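Side-chain contact in putative polyketide cyclase (Acidithiobacillus ferrooxidans, PDB 3F9S), which is a putative polyketide cyclase of the SnoaL-like family, probably acting as a lyase, though its substrate is not established: residues L133-Y136 against Q137-Q141. Numbering follows the deposited sequence.
Sequences LGVY and QQLRQ
The guanidinium of Arg140 lies over one face of the Tyr136 ring, one helical turn further on, with NH1 above the ring centre, Tyr136 CE1 over the centre of the guanidinium face and the two planes inclined by 30°. Arg140 CZ stands 3.5 Å from the centroid of the Tyr136 ring, so the contact is both a stack and a cation-pi pair, while at the ring edge the backbone N of Gln137 comes near the ring plane. Two torsions bring the groups together: Tyr136 holds CG opposite its own N (chi1 178°), and a bend at chi2 (-40°) turns the Arg140 chain beyond CG towards the ring. Arg140 NH2 reaches the phenol end, 2.8 Å from Tyr136 OH, at an angle too poor for a hydrogen bond. On another side of the helix, Val135 CG1 and Leu139 CD1 run side by side at 4.0 Å; both residues pack on Ile108 of strand 107-118. Gly134 O accepts the backbone N of Gln138 and, weakly, Gln138 NE2 at 3.2 Å; that amide also bonds Lys109 O, tying the helix to the same strand. Leu133 CG meets Gln137 NE2 at 3.8 Å, and Tyr136 packs on Leu133 of the second subunit. The four pairs within the chain, from Leu133-Gln137 to Tyr136-Arg140, are i to i+4 neighbours of an amphipathic alpha-helix, here the C-terminal helix 132-142 that follows the last strand of the NTF2-like fold.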
ATOM      1  N   LEU A 133       2.176   1.426  10.833  1.00 20.25           N
ATOM      2  CA  LEU A 133       1.828   2.316  11.931  1.00 19.85           C
ATOM      3  C   LEU A 133       0.715   1.687  12.788  1.00 21.06           C
ATOM      4  O   LEU A 133       0.781   1.758  14.019  1.00 21.15           O
ATOM      5  CB  LEU A 133       1.421   3.710  11.452  1.00 19.33           C
ATOM      6  CG  LEU A 133       1.123   4.701  12.579  1.00 21.18           C
ATOM      7  CD1 LEU A 133       2.349   4.857  13.520  1.00 22.15           C
ATOM      8  CD2 LEU A 133       0.696   6.028  12.016  1.00 22.84           C
ATOM      9  N   GLY A 134      -0.267   1.080  12.129  1.00 22.86           N
ATOM     10  CA  GLY A 134      -1.347   0.340  12.777  1.00 23.60           C
ATOM     11  C   GLY A 134      -0.797  -0.724  13.702  1.00 23.29           C
ATOM     12  O   GLY A 134      -1.158  -0.768  14.869  1.00 23.81           O
ATOM     13  N   VAL A 135       0.125  -1.543  13.206  1.00 25.01           N
ATOM     14  CA  VAL A 135       0.767  -2.571  14.049  1.00 25.50           C
ATOM     15  C   VAL A 135       1.498  -1.925  15.232  1.00 26.91           C
ATOM     16  O   VAL A 135       1.308  -2.335  16.375  1.00 26.19           O
ATOM     17  CB  VAL A 135       1.735  -3.469  13.223  1.00 24.93           C
ATOM     18  CG1 VAL A 135       2.452  -4.498  14.097  1.00 24.81           C
ATOM     19  CG2 VAL A 135       0.972  -4.184  12.159  1.00 26.73           C
ATOM     20  N   TYR A 136       2.311  -0.912  14.937  1.00 27.56           N
ATOM     21  CA  TYR A 136       3.082  -0.135  15.925  1.00 27.51           C
ATOM     22  C   TYR A 136       2.153   0.358  17.033  1.00 27.60           C
ATOM     23  O   TYR A 136       2.430   0.142  18.214  1.00 28.51           O
ATOM     24  CB  TYR A 136       3.794   1.009  15.176  1.00 28.47           C
ATOM     25  CG  TYR A 136       4.610   1.989  15.979  1.00 30.93           C
ATOM     26  CD1 TYR A 136       3.996   3.050  16.650  1.00 30.69           C
ATOM     27  CD2 TYR A 136       6.008   1.924  15.978  1.00 35.69           C
ATOM     28  CE1 TYR A 136       4.747   3.983  17.361  1.00 33.90           C
ATOM     29  CE2 TYR A 136       6.767   2.857  16.680  1.00 35.41           C
ATOM     30  CZ  TYR A 136       6.128   3.888  17.359  1.00 32.83           C
ATOM     31  OH  TYR A 136       6.890   4.785  18.072  1.00 34.72           O
ATOM     32  N   GLN A 137       1.031   0.957  16.641  1.00 26.82           N
ATOM     33  CA  GLN A 137      -0.005   1.431  17.568  1.00 27.63           C
ATOM     34  C   GLN A 137      -0.642   0.319  18.411  1.00 27.92           C
ATOM     35  O   GLN A 137      -0.845   0.489  19.619  1.00 28.96           O
ATOM     36  CB  GLN A 137      -1.116   2.152  16.801  1.00 26.85           C
ATOM     37  CG  GLN A 137      -0.705   3.516  16.267  1.00 27.45           C
ATOM     38  CD  GLN A 137      -1.753   4.122  15.351  1.00 29.10           C
ATOM     39  OE1 GLN A 137      -2.669   3.441  14.900  1.00 28.36           O
ATOM     40  NE2 GLN A 137      -1.612   5.410  15.065  1.00 36.09           N
ATOM     41  N   GLN A 138      -0.981  -0.792  17.760  1.00 28.24           N
ATOM     42  CA  GLN A 138      -1.563  -1.957  18.439  1.00 28.34           C
ATOM     43  C   GLN A 138      -0.609  -2.572  19.463  1.00 29.94           C
ATOM     44  O   GLN A 138      -1.051  -2.991  20.539  1.00 30.28           O
ATOM     45  CB  GLN A 138      -1.968  -3.035  17.443  1.00 27.26           C
ATOM     46  CG  GLN A 138      -3.133  -2.672  16.547  1.00 28.08           C
ATOM     47  CD  GLN A 138      -3.224  -3.656  15.406  1.00 27.74           C
ATOM     48  OE1 GLN A 138      -3.310  -4.862  15.635  1.00 27.29           O
ATOM     49  NE2 GLN A 138      -3.189  -3.162  14.179  1.00 25.51           N
ATOM     50  N   LEU A 139       0.675  -2.636  19.121  1.00 30.82           N
ATOM     51  CA  LEU A 139       1.710  -3.106  20.053  1.00 33.55           C
ATOM     52  C   LEU A 139       1.829  -2.171  21.255  1.00 34.60           C
ATOM     53  O   LEU A 139       2.100  -2.652  22.358  1.00 34.60           O
ATOM     54  CB  LEU A 139       3.069  -3.244  19.359  1.00 33.02           C
ATOM     55  CG  LEU A 139       3.199  -4.341  18.305  1.00 33.96           C
ATOM     56  CD1 LEU A 139       4.480  -4.146  17.522  1.00 31.25           C
ATOM     57  CD2 LEU A 139       3.141  -5.734  18.922  1.00 34.77           C
ATOM     58  N   ARG A 140       1.624  -0.864  21.041  1.00 36.59           N
ATOM     59  CA  ARG A 140       1.604   0.126  22.128  1.00 37.48           C
ATOM     60  C   ARG A 140       0.451  -0.157  23.077  1.00 40.65           C
ATOM     61  O   ARG A 140       0.667  -0.159  24.293  1.00 41.35           O
ATOM     62  CB  ARG A 140       1.519   1.600  21.654  1.00 38.69           C
ATOM     63  CG  ARG A 140       2.671   2.181  20.782  1.00 39.39           C
ATOM     64  CD  ARG A 140       3.983   1.684  21.296  1.00 41.78           C
ATOM     65  NE  ARG A 140       5.232   2.350  20.912  1.00 44.27           N
ATOM     66  CZ  ARG A 140       6.111   1.959  19.979  1.00 47.67           C
ATOM     67  NH1 ARG A 140       5.891   0.922  19.160  1.00 49.43           N
ATOM     68  NH2 ARG A 140       7.240   2.661  19.839  1.00 48.50           N
ATOM     69  N   GLN A 141      -0.746  -0.397  22.539  1.00 42.88           N
ATOM     70  CA  GLN A 141      -1.913  -0.738  23.372  1.00 46.80           C
ATOM     71  C   GLN A 141      -1.794  -2.096  24.083  1.00 47.46           C
ATOM     72  O   GLN A 141      -2.345  -2.257  25.171  1.00 47.36           O
ATOM     73  CB  GLN A 141      -3.234  -0.619  22.599  1.00 46.71           C
ATOM     74  CG  GLN A 141      -3.677   0.830  22.430  1.00 48.81           C
ATOM     75  CD  GLN A 141      -5.021   0.975  21.744  1.00 49.74           C
ATOM     76  OE1 GLN A 141      -5.321   0.269  20.774  1.00 58.38           O
ATOM     77  NE2 GLN A 141      -5.829   1.922  22.221  1.00 53.11           N
TER